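Local atomic coordinates of uncharacterized protein AsqI (Emericella nidulans, PDB entry 5YY3), a protein that catalyses the conversion of 4'-methoxycyclopenin into 4'-methoxyviridicatin, releasing methyl isocyanate, as a zinc-dependent cyclopenase of the tyrosinase family in aspoquinolone biosynthesis. Residues P95-G100 with K129-R134; I136-L141 with H186-M191. All blocks are in the same frame, centred on the assembly; numbering follows the deposited sequence.

Interaction 1. Residues P95-G100 with K129-R134; sequences PKLEDG and KDAQQR
Leu97, Asp130 and Arg134 bring the N-terminal turn of helix 97-109 against the short helix 129-133, in a helix-to-helix contact sealed by a four-residue salt-bridge network. Leu97 is the apolar part. Its CD2 lies 3.5 Å from Ala131 CB, and the small methyl of the alanine lets the branched leucine end settle close to the backbone of helix 129-133; Val53 and Ile136 also touch this leucine.

The backbones are close here, with Lys96 CA and Asp130 CA 5.7 Å apart, and a short acid is enough to meet the N-H of Leu97. With CG anti to its backbone N (chi1 -163°), Asp130 offers OD2 on the anti side to Leu97 N, at 2.8 Å and an N-H...O angle of 166°. A negative group here probably also interacts favourably with the helix dipole. Asp130 OD1 meets Lys96 NZ at 3.2 Å in a salt bridge whose hydrogen bond is weak.

Arg134, just past its helix, is long enough to return alongside both acids. Leu97 CB lies over one guanidinium face, toward its rim, while the Glu98 carboxylate comes to the edge, the planes 19° apart. Arg134 NH2 and Glu98 OE2 pair as a salt bridge, though the modelled 2.3 Å is implausibly short and the exact geometry doubtful; NH2 also bridges to Asp130 OD2, with a weak hydrogen bond. A water donates to Pro95 O at 2.7 Å and accepts from Asp130 N at 3.2 Å.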
ATOM      1  N   PRO A  95     -12.833  -2.694 -59.632  1.00 48.82           N
ATOM      2  CA  PRO A  95     -13.970  -2.220 -58.835  1.00 50.28           C
ATOM      3  C   PRO A  95     -14.509  -3.249 -57.831  1.00 49.10           C
ATOM      4  O   PRO A  95     -15.245  -2.861 -56.924  1.00 50.87           O
ATOM      5  CB  PRO A  95     -15.021  -1.912 -59.906  1.00 47.72           C
ATOM      6  CG  PRO A  95     -14.746  -2.933 -60.961  1.00 42.99           C
ATOM      7  CD  PRO A  95     -13.249  -3.077 -60.997  1.00 50.96           C
ATOM      8  N   LYS A  96     -14.165  -4.523 -57.988  1.00 45.61           N
ATOM      9  CA  LYS A  96     -14.735  -5.558 -57.127  1.00 48.70           C
ATOM     10  C   LYS A  96     -13.716  -6.187 -56.182  1.00 45.74           C
ATOM     11  O   LYS A  96     -12.513  -6.162 -56.436  1.00 42.00           O
ATOM     12  CB  LYS A  96     -15.398  -6.651 -57.974  1.00 48.86           C
ATOM     13  CG  LYS A  96     -16.774  -6.256 -58.501  1.00 49.26           C
ATOM     14  CD  LYS A  96     -17.841  -7.207 -57.976  1.00 58.90           C
ATOM     15  CE  LYS A  96     -19.242  -6.598 -58.053  1.00 57.35           C
ATOM     16  NZ  LYS A  96     -20.150  -7.211 -57.036  1.00 56.38           N
ATOM     17  N   LEU A  97     -14.225  -6.750 -55.087  1.00 48.21           N
ATOM     18  CA  LEU A  97     -13.404  -7.380 -54.058  1.00 42.02           C
ATOM     19  C   LEU A  97     -12.472  -8.449 -54.583  1.00 42.85           C
ATOM     20  O   LEU A  97     -11.315  -8.506 -54.184  1.00 45.02           O
ATOM     21  CB  LEU A  97     -14.287  -8.005 -52.979  1.00 47.26           C
ATOM     22  CG  LEU A  97     -14.846  -7.052 -51.931  1.00 51.07           C
ATOM     23  CD1 LEU A  97     -15.213  -7.814 -50.651  1.00 50.79           C
ATOM     24  CD2 LEU A  97     -13.848  -5.933 -51.652  1.00 47.50           C
ATOM     25  N   GLU A  98     -12.977  -9.313 -55.455  1.00 45.63           N
ATOM     26  CA  GLU A  98     -12.156 -10.405 -55.970  1.00 50.04           C
ATOM     27  C   GLU A  98     -10.974  -9.859 -56.759  1.00 44.79           C
ATOM     28  O   GLU A  98      -9.951 -10.530 -56.896  1.00 49.16           O
ATOM     29  CB  GLU A  98     -12.978 -11.372 -56.835  1.00 50.11           C
ATOM     30  CG  GLU A  98     -14.345 -10.868 -57.229  1.00 53.89           C
ATOM     31  CD  GLU A  98     -15.374 -11.122 -56.157  1.00 49.06           C
ATOM     32  OE1 GLU A  98     -15.591 -12.299 -55.800  1.00 53.38           O
ATOM     33  OE2 GLU A  98     -15.958 -10.143 -55.656  1.00 52.13           O
ATOM     34  N   ASP A  99     -11.110  -8.633 -57.263  1.00 45.16           N
ATOM     35  CA  ASP A  99      -9.988  -7.962 -57.912  1.00 45.80           C
ATOM     36  C   ASP A  99      -8.883  -7.662 -56.883  1.00 42.74           C
ATOM     37  O   ASP A  99      -7.731  -8.061 -57.069  1.00 49.14           O
ATOM     38  CB  ASP A  99     -10.444  -6.678 -58.620  1.00 46.54           C
ATOM     39  CG  ASP A  99     -11.359  -6.956 -59.805  1.00 48.51           C
ATOM     40  OD1 ASP A  99     -11.095  -7.946 -60.519  1.00 50.84           O
ATOM     41  OD2 ASP A  99     -12.329  -6.187 -60.031  1.00 46.24           O
ATOM     42  N   GLY A 100      -9.236  -6.979 -55.797  1.00 41.04           N
ATOM     43  CA  GLY A 100      -8.265  -6.631 -54.773  1.00 38.74           C
ATOM     44  C   GLY A 100      -7.600  -7.863 -54.190  1.00 37.63           C
ATOM     45  O   GLY A 100      -6.393  -7.892 -53.957  1.00 40.05           O
ATOM     46  N   LYS A 129     -16.214   0.185 -51.606  1.00 39.13           N
ATOM     47  CA  LYS A 129     -17.667   0.262 -51.698  1.00 37.54           C
ATOM     48  C   LYS A 129     -18.246  -1.123 -51.938  1.00 43.28           C
ATOM     49  O   LYS A 129     -19.318  -1.458 -51.427  1.00 42.96           O
ATOM     50  CB  LYS A 129     -18.105   1.216 -52.804  1.00 42.04           C
ATOM     51  CG  LYS A 129     -19.630   1.301 -52.940  1.00 56.09           C
ATOM     52  CD  LYS A 129     -20.118   2.660 -53.442  1.00 55.04           C
ATOM     53  CE  LYS A 129     -21.630   2.651 -53.604  1.00 61.62           C
ATOM     54  NZ  LYS A 129     -22.132   3.754 -54.479  1.00 64.92           N
ATOM     55  N   ASP A 130     -17.523  -1.938 -52.702  1.00 46.45           N
ATOM     56  CA  ASP A 130     -17.948  -3.319 -52.920  1.00 47.89           C
ATOM     57  C   ASP A 130     -18.001  -4.073 -51.593  1.00 45.98           C
ATOM     58  O   ASP A 130     -18.989  -4.743 -51.294  1.00 48.71           O
ATOM     59  CB  ASP A 130     -17.015  -4.043 -53.897  1.00 44.52           C
ATOM     60  CG  ASP A 130     -17.639  -5.308 -54.471  1.00 44.04           C
ATOM     61  OD1 ASP A 130     -18.854  -5.289 -54.776  1.00 46.56           O
ATOM     62  OD2 ASP A 130     -16.920  -6.328 -54.605  1.00 47.58           O
ATOM     63  N   ALA A 131     -16.943  -3.953 -50.796  1.00 43.02           N
ATOM     64  CA  ALA A 131     -16.877  -4.685 -49.534  1.00 44.65           C
ATOM     65  C   ALA A 131     -17.964  -4.215 -48.574  1.00 44.13           C
ATOM     66  O   ALA A 131     -18.587  -5.026 -47.894  1.00 41.73           O
ATOM     67  CB  ALA A 131     -15.495  -4.541 -48.888  1.00 40.22           C
ATOM     68  N   GLN A 132     -18.197  -2.910 -48.527  1.00 40.93           N
ATOM     69  CA  GLN A 132     -19.177  -2.355 -47.602  1.00 43.01           C
ATOM     70  C   GLN A 132     -20.579  -2.853 -47.901  1.00 49.93           C
ATOM     71  O   GLN A 132     -21.292  -3.288 -46.993  1.00 48.79           O
ATOM     72  CB  GLN A 132     -19.145  -0.836 -47.650  1.00 42.00           C
ATOM     73  CG  GLN A 132     -17.824  -0.271 -47.200  1.00 43.72           C
ATOM     74  CD  GLN A 132     -17.708   1.176 -47.534  1.00 42.91           C
ATOM     75  OE1 GLN A 132     -18.678   1.790 -47.978  1.00 46.05           O
ATOM     76  NE2 GLN A 132     -16.526   1.742 -47.332  1.00 41.42           N
ATOM     77  N   GLN A 133     -20.962  -2.803 -49.175  1.00 47.59           N
ATOM     78  CA  GLN A 133     -22.295  -3.237 -49.584  1.00 50.26           C
ATOM     79  C   GLN A 133     -22.435  -4.761 -49.464  1.00 47.56           C
ATOM     80  O   GLN A 133     -23.521  -5.267 -49.184  1.00 51.40           O
ATOM     81  CB  GLN A 133     -22.603  -2.755 -51.012  1.00 53.13           C
ATOM     82  CG  GLN A 133     -21.799  -3.447 -52.106  1.00 58.32           C
ATOM     83  CD  GLN A 133     -21.999  -2.829 -53.489  1.00 63.00           C
ATOM     84  OE1 GLN A 133     -21.938  -1.603 -53.658  1.00 60.75           O
ATOM     85  NE2 GLN A 133     -22.234  -3.681 -54.484  1.00 62.46           N
ATOM     86  N   ARG A 134     -21.332  -5.481 -49.645  1.00 46.88           N
ATOM     87  CA  ARG A 134     -21.325  -6.936 -49.488  1.00 47.94           C
ATOM     88  C   ARG A 134     -21.099  -7.346 -48.037  1.00 50.28           C
ATOM     89  O   ARG A 134     -20.844  -8.516 -47.746  1.00 46.41           O
ATOM     90  CB  ARG A 134     -20.248  -7.570 -50.374  1.00 48.80           C
ATOM     91  CG  ARG A 134     -20.542  -7.445 -51.861  1.00 49.32           C
ATOM     92  CD  ARG A 134     -19.354  -7.840 -52.726  1.00 42.23           C
ATOM     93  NE  ARG A 134     -18.946  -9.233 -52.559  1.00 47.37           N
ATOM     94  CZ  ARG A 134     -18.175  -9.883 -53.427  1.00 44.60           C
ATOM     95  NH1 ARG A 134     -17.838 -11.147 -53.219  1.00 43.45           N
ATOM     96  NH2 ARG A 134     -17.753  -9.262 -54.518  1.00 47.66           N
TER
HETATM   97  O   HOH W   1     -15.524  -0.925 -55.035  1.00 41.17           O

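Interaction 2. Residues I136-L141 with H186-M191; sequences IFPPPL and HYYWHM
Tyr187 and Leu141 make the central apolar contact between the proline-rich loop 136-141 and helix 180-193. This is a CH-pi interaction: Leu141 CD1 sits 3.9 Å from the centroid of the tyrosine ring, 13° off its normal. Met191 CE lies over the opposite face, toward the rim, so the ring sits between a leucine methyl and the methyl of the methionine thioether. The anti setting of Tyr187 CG to its backbone N (chi1 166°) carries the ring out towards the loop.

Other packing falls to Pro138, whose compact, rigid ring fits beside the helix. Its CB is 3.7 Å from Met191 SD, and its CG approaches the edge of the Tyr188 ring at CE1, 4.0 Å away.

The three prolines bring no N-H, so their polar part is played by carbonyl oxygens. Pro139 O lies at the edge of the Tyr187 ring, and Arg554 takes up this oxygen and Pro138 O in hydrogen bonds. A water bridges Pro140 O and Tyr187 OH, at 3.2 and 2.7 Å.

The loop packs on a side of the helix other than that carrying His186 and His190, zinc ligands in an HxxxH pattern as on the copper-binding helices of arthropod hemocyanins.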
ATOM      1  N   ILE A 136     -18.692  -7.307 -46.243  1.00 49.92           N
ATOM      2  CA  ILE A 136     -17.428  -8.000 -45.985  1.00 47.17           C
ATOM      3  C   ILE A 136     -16.452  -7.059 -45.281  1.00 45.28           C
ATOM      4  O   ILE A 136     -16.204  -5.934 -45.733  1.00 43.53           O
ATOM      5  CB  ILE A 136     -16.790  -8.557 -47.270  1.00 45.24           C
ATOM      6  CG1 ILE A 136     -17.614  -9.736 -47.791  1.00 49.71           C
ATOM      7  CG2 ILE A 136     -15.369  -9.014 -46.997  1.00 49.80           C
ATOM      8  CD1 ILE A 136     -17.033 -10.410 -49.018  1.00 55.17           C
ATOM      9  N   PHE A 137     -15.924  -7.520 -44.152  1.00 41.65           N
ATOM     10  CA  PHE A 137     -15.234  -6.644 -43.216  1.00 36.28           C
ATOM     11  C   PHE A 137     -13.840  -7.145 -42.920  1.00 32.83           C
ATOM     12  O   PHE A 137     -13.572  -8.330 -43.080  1.00 31.96           O
ATOM     13  CB  PHE A 137     -16.030  -6.540 -41.921  1.00 38.26           C
ATOM     14  CG  PHE A 137     -17.386  -5.943 -42.100  1.00 47.07           C
ATOM     15  CD1 PHE A 137     -17.546  -4.761 -42.802  1.00 44.16           C
ATOM     16  CD2 PHE A 137     -18.508  -6.572 -41.570  1.00 52.47           C
ATOM     17  CE1 PHE A 137     -18.800  -4.215 -42.972  1.00 50.49           C
ATOM     18  CE2 PHE A 137     -19.764  -6.026 -41.732  1.00 48.92           C
ATOM     19  CZ  PHE A 137     -19.912  -4.849 -42.436  1.00 49.59           C
ATOM     20  N   PRO A 138     -12.944  -6.241 -42.495  1.00 29.78           N
ATOM     21  CA  PRO A 138     -11.672  -6.735 -41.961  1.00 29.32           C
ATOM     22  C   PRO A 138     -11.965  -7.614 -40.745  1.00 34.91           C
ATOM     23  O   PRO A 138     -12.937  -7.352 -40.038  1.00 27.93           O
ATOM     24  CB  PRO A 138     -10.908  -5.460 -41.589  1.00 29.98           C
ATOM     25  CG  PRO A 138     -11.897  -4.335 -41.720  1.00 28.11           C
ATOM     26  CD  PRO A 138     -12.977  -4.778 -42.626  1.00 28.70           C
ATOM     27  N   PRO A 139     -11.154  -8.660 -40.523  1.00 33.70           N
ATOM     28  CA  PRO A 139     -11.437  -9.622 -39.451  1.00 33.93           C
ATOM     29  C   PRO A 139     -11.430  -8.989 -38.063  1.00 35.55           C
ATOM     30  O   PRO A 139     -10.859  -7.915 -37.871  1.00 34.75           O
ATOM     31  CB  PRO A 139     -10.293 -10.644 -39.580  1.00 33.95           C
ATOM     32  CG  PRO A 139      -9.795 -10.491 -40.983  1.00 36.85           C
ATOM     33  CD  PRO A 139      -9.963  -9.030 -41.305  1.00 31.99           C
ATOM     34  N   PRO A 140     -12.084  -9.647 -37.105  1.00 33.03           N
ATOM     35  CA  PRO A 140     -11.921  -9.308 -35.689  1.00 34.80           C
ATOM     36  C   PRO A 140     -10.443  -9.261 -35.309  1.00 31.10           C
ATOM     37  O   PRO A 140      -9.670 -10.030 -35.861  1.00 33.17           O
ATOM     38  CB  PRO A 140     -12.640 -10.459 -34.975  1.00 30.45           C
ATOM     39  CG  PRO A 140     -13.715 -10.868 -35.939  1.00 37.27           C
ATOM     40  CD  PRO A 140     -13.135 -10.659 -37.321  1.00 31.91           C
ATOM     41  N   LEU A 141     -10.058  -8.378 -34.394  1.00 30.30           N
ATOM     42  CA  LEU A 141      -8.688  -8.351 -33.896  1.00 29.49           C
ATOM     43  C   LEU A 141      -8.290  -9.723 -33.370  1.00 31.40           C
ATOM     44  O   LEU A 141      -7.109 -10.075 -33.371  1.00 32.69           O
ATOM     45  CB  LEU A 141      -8.519  -7.302 -32.792  1.00 31.89           C
ATOM     46  CG  LEU A 141      -7.179  -7.282 -32.038  1.00 28.82           C
ATOM     47  CD1 LEU A 141      -6.083  -6.856 -32.963  1.00 26.16           C
ATOM     48  CD2 LEU A 141      -7.237  -6.363 -30.807  1.00 27.36           C
ATOM     49  N   HIS A 186     -10.017   0.285 -31.450  1.00 25.45           N
ATOM     50  CA  HIS A 186      -8.887   1.127 -31.800  1.00 25.48           C
ATOM     51  C   HIS A 186      -8.253   0.624 -33.093  1.00 28.64           C
ATOM     52  O   HIS A 186      -7.780   1.400 -33.925  1.00 29.48           O
ATOM     53  CB  HIS A 186      -7.876   1.117 -30.656  1.00 23.02           C
ATOM     54  CG  HIS A 186      -6.593   1.830 -30.952  1.00 28.63           C
ATOM     55  ND1 HIS A 186      -6.453   3.195 -30.826  1.00 29.79           N
ATOM     56  CD2 HIS A 186      -5.380   1.356 -31.334  1.00 24.50           C
ATOM     57  CE1 HIS A 186      -5.212   3.534 -31.118  1.00 29.41           C
ATOM     58  NE2 HIS A 186      -4.540   2.439 -31.428  1.00 26.56           N
ATOM     59  N   TYR A 187      -8.255  -0.693 -33.238  1.00 28.57           N
ATOM     60  CA  TYR A 187      -7.652  -1.388 -34.367  1.00 27.10           C
ATOM     61  C   TYR A 187      -8.405  -1.070 -35.654  1.00 32.40           C
ATOM     62  O   TYR A 187      -7.801  -0.795 -36.688  1.00 34.31           O
ATOM     63  CB  TYR A 187      -7.650  -2.874 -34.051  1.00 26.75           C
ATOM     64  CG  TYR A 187      -7.382  -3.869 -35.153  1.00 30.68           C
ATOM     65  CD1 TYR A 187      -6.084  -4.117 -35.608  1.00 31.37           C
ATOM     66  CD2 TYR A 187      -8.417  -4.652 -35.659  1.00 29.85           C
ATOM     67  CE1 TYR A 187      -5.833  -5.079 -36.578  1.00 32.49           C
ATOM     68  CE2 TYR A 187      -8.183  -5.613 -36.621  1.00 34.06           C
ATOM     69  CZ  TYR A 187      -6.888  -5.827 -37.073  1.00 42.23           C
ATOM     70  OH  TYR A 187      -6.664  -6.783 -38.037  1.00 43.51           O
ATOM     71  N   TYR A 188      -9.729  -1.079 -35.579  1.00 28.39           N
ATOM     72  CA  TYR A 188     -10.534  -0.727 -36.731  1.00 28.20           C
ATOM     73  C   TYR A 188     -10.469   0.779 -36.988  1.00 28.74           C
ATOM     74  O   TYR A 188     -10.497   1.214 -38.135  1.00 27.95           O
ATOM     75  CB  TYR A 188     -11.988  -1.195 -36.532  1.00 24.68           C
ATOM     76  CG  TYR A 188     -12.910  -0.878 -37.700  1.00 28.30           C
ATOM     77  CD1 TYR A 188     -12.688  -1.426 -38.967  1.00 30.52           C
ATOM     78  CD2 TYR A 188     -14.005  -0.035 -37.538  1.00 30.14           C
ATOM     79  CE1 TYR A 188     -13.532  -1.131 -40.047  1.00 28.06           C
ATOM     80  CE2 TYR A 188     -14.861   0.260 -38.610  1.00 31.22           C
ATOM     81  CZ  TYR A 188     -14.620  -0.290 -39.858  1.00 35.38           C
ATOM     82  OH  TYR A 188     -15.470   0.008 -40.907  1.00 34.19           O
ATOM     83  N   TRP A 189     -10.366   1.568 -35.924  1.00 27.16           N
ATOM     84  CA  TRP A 189     -10.371   3.020 -36.059  1.00 26.95           C
ATOM     85  C   TRP A 189      -9.276   3.486 -37.005  1.00 30.12           C
ATOM     86  O   TRP A 189      -9.470   4.386 -37.813  1.00 31.90           O
ATOM     87  CB  TRP A 189     -10.197   3.699 -34.700  1.00 26.91           C
ATOM     88  CG  TRP A 189     -10.434   5.188 -34.719  1.00 29.00           C
ATOM     89  CD1 TRP A 189     -11.627   5.820 -34.574  1.00 32.91           C
ATOM     90  CD2 TRP A 189      -9.453   6.224 -34.881  1.00 29.34           C
ATOM     91  NE1 TRP A 189     -11.455   7.185 -34.636  1.00 30.69           N
ATOM     92  CE2 TRP A 189     -10.128   7.456 -34.825  1.00 25.51           C
ATOM     93  CE3 TRP A 189      -8.067   6.226 -35.065  1.00 34.21           C
ATOM     94  CZ2 TRP A 189      -9.475   8.678 -34.953  1.00 29.29           C
ATOM     95  CZ3 TRP A 189      -7.412   7.456 -35.194  1.00 34.71           C
ATOM     96  CH2 TRP A 189      -8.119   8.656 -35.135  1.00 26.82           C
ATOM     97  N   HIS A 190      -8.116   2.862 -36.898  1.00 33.91           N
ATOM     98  CA  HIS A 190      -6.988   3.270 -37.707  1.00 33.59           C
ATOM     99  C   HIS A 190      -7.212   2.872 -39.158  1.00 35.18           C
ATOM    100  O   HIS A 190      -6.819   3.606 -40.067  1.00 37.79           O
ATOM    101  CB  HIS A 190      -5.697   2.694 -37.134  1.00 36.60           C
ATOM    102  CG  HIS A 190      -5.234   3.418 -35.906  1.00 37.25           C
ATOM    103  ND1 HIS A 190      -5.131   4.792 -35.858  1.00 43.38           N
ATOM    104  CD2 HIS A 190      -4.895   2.971 -34.677  1.00 42.84           C
ATOM    105  CE1 HIS A 190      -4.723   5.161 -34.658  1.00 41.23           C
ATOM    106  NE2 HIS A 190      -4.573   4.076 -33.922  1.00 47.44           N
ATOM    107  N   MET A 191      -7.877   1.738 -39.385  1.00 29.68           N
ATOM    108  CA  MET A 191      -8.242   1.382 -40.744  1.00 32.19           C
ATOM    109  C   MET A 191      -9.205   2.428 -41.291  1.00 32.46           C
ATOM    110  O   MET A 191      -9.092   2.843 -42.443  1.00 32.40           O
ATOM    111  CB  MET A 191      -8.864  -0.005 -40.811  1.00 27.04           C
ATOM    112  CG  MET A 191      -7.949  -1.094 -40.293  1.00 30.10           C
ATOM    113  SD  MET A 191      -8.787  -2.675 -40.355  1.00 34.32           S
ATOM    114  CE  MET A 191      -7.773  -3.673 -39.288  1.00 34.13           C
TER
HETATM  115  O   HOH W   2      -7.133  -9.454 -37.718  1.00 36.35           O

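Interactions 1 and 2 follow one another along the chain, with centres about 16 Å apart on the same side of the chain's centre. Loop 136-141 begins just after helix 129-133, and the two contacts meet at that junction: Ile136 N lies 2.8 Å from Ala131 O, probably hydrogen-bonded, and Ile136 CD1 packs at 3.6 Å on Leu97 CD1. Helix 53-61 touches both, through Val53. Interaction 1 lies farther out, about 27 Å from the centre of the chain against about 14 Å for interaction 2. Through the chain 129-141 the two contacts connect the first turn of helix 97-109 with helix 180-193, which bears two of the three zinc-binding histidines of the hemocyanin-like domain.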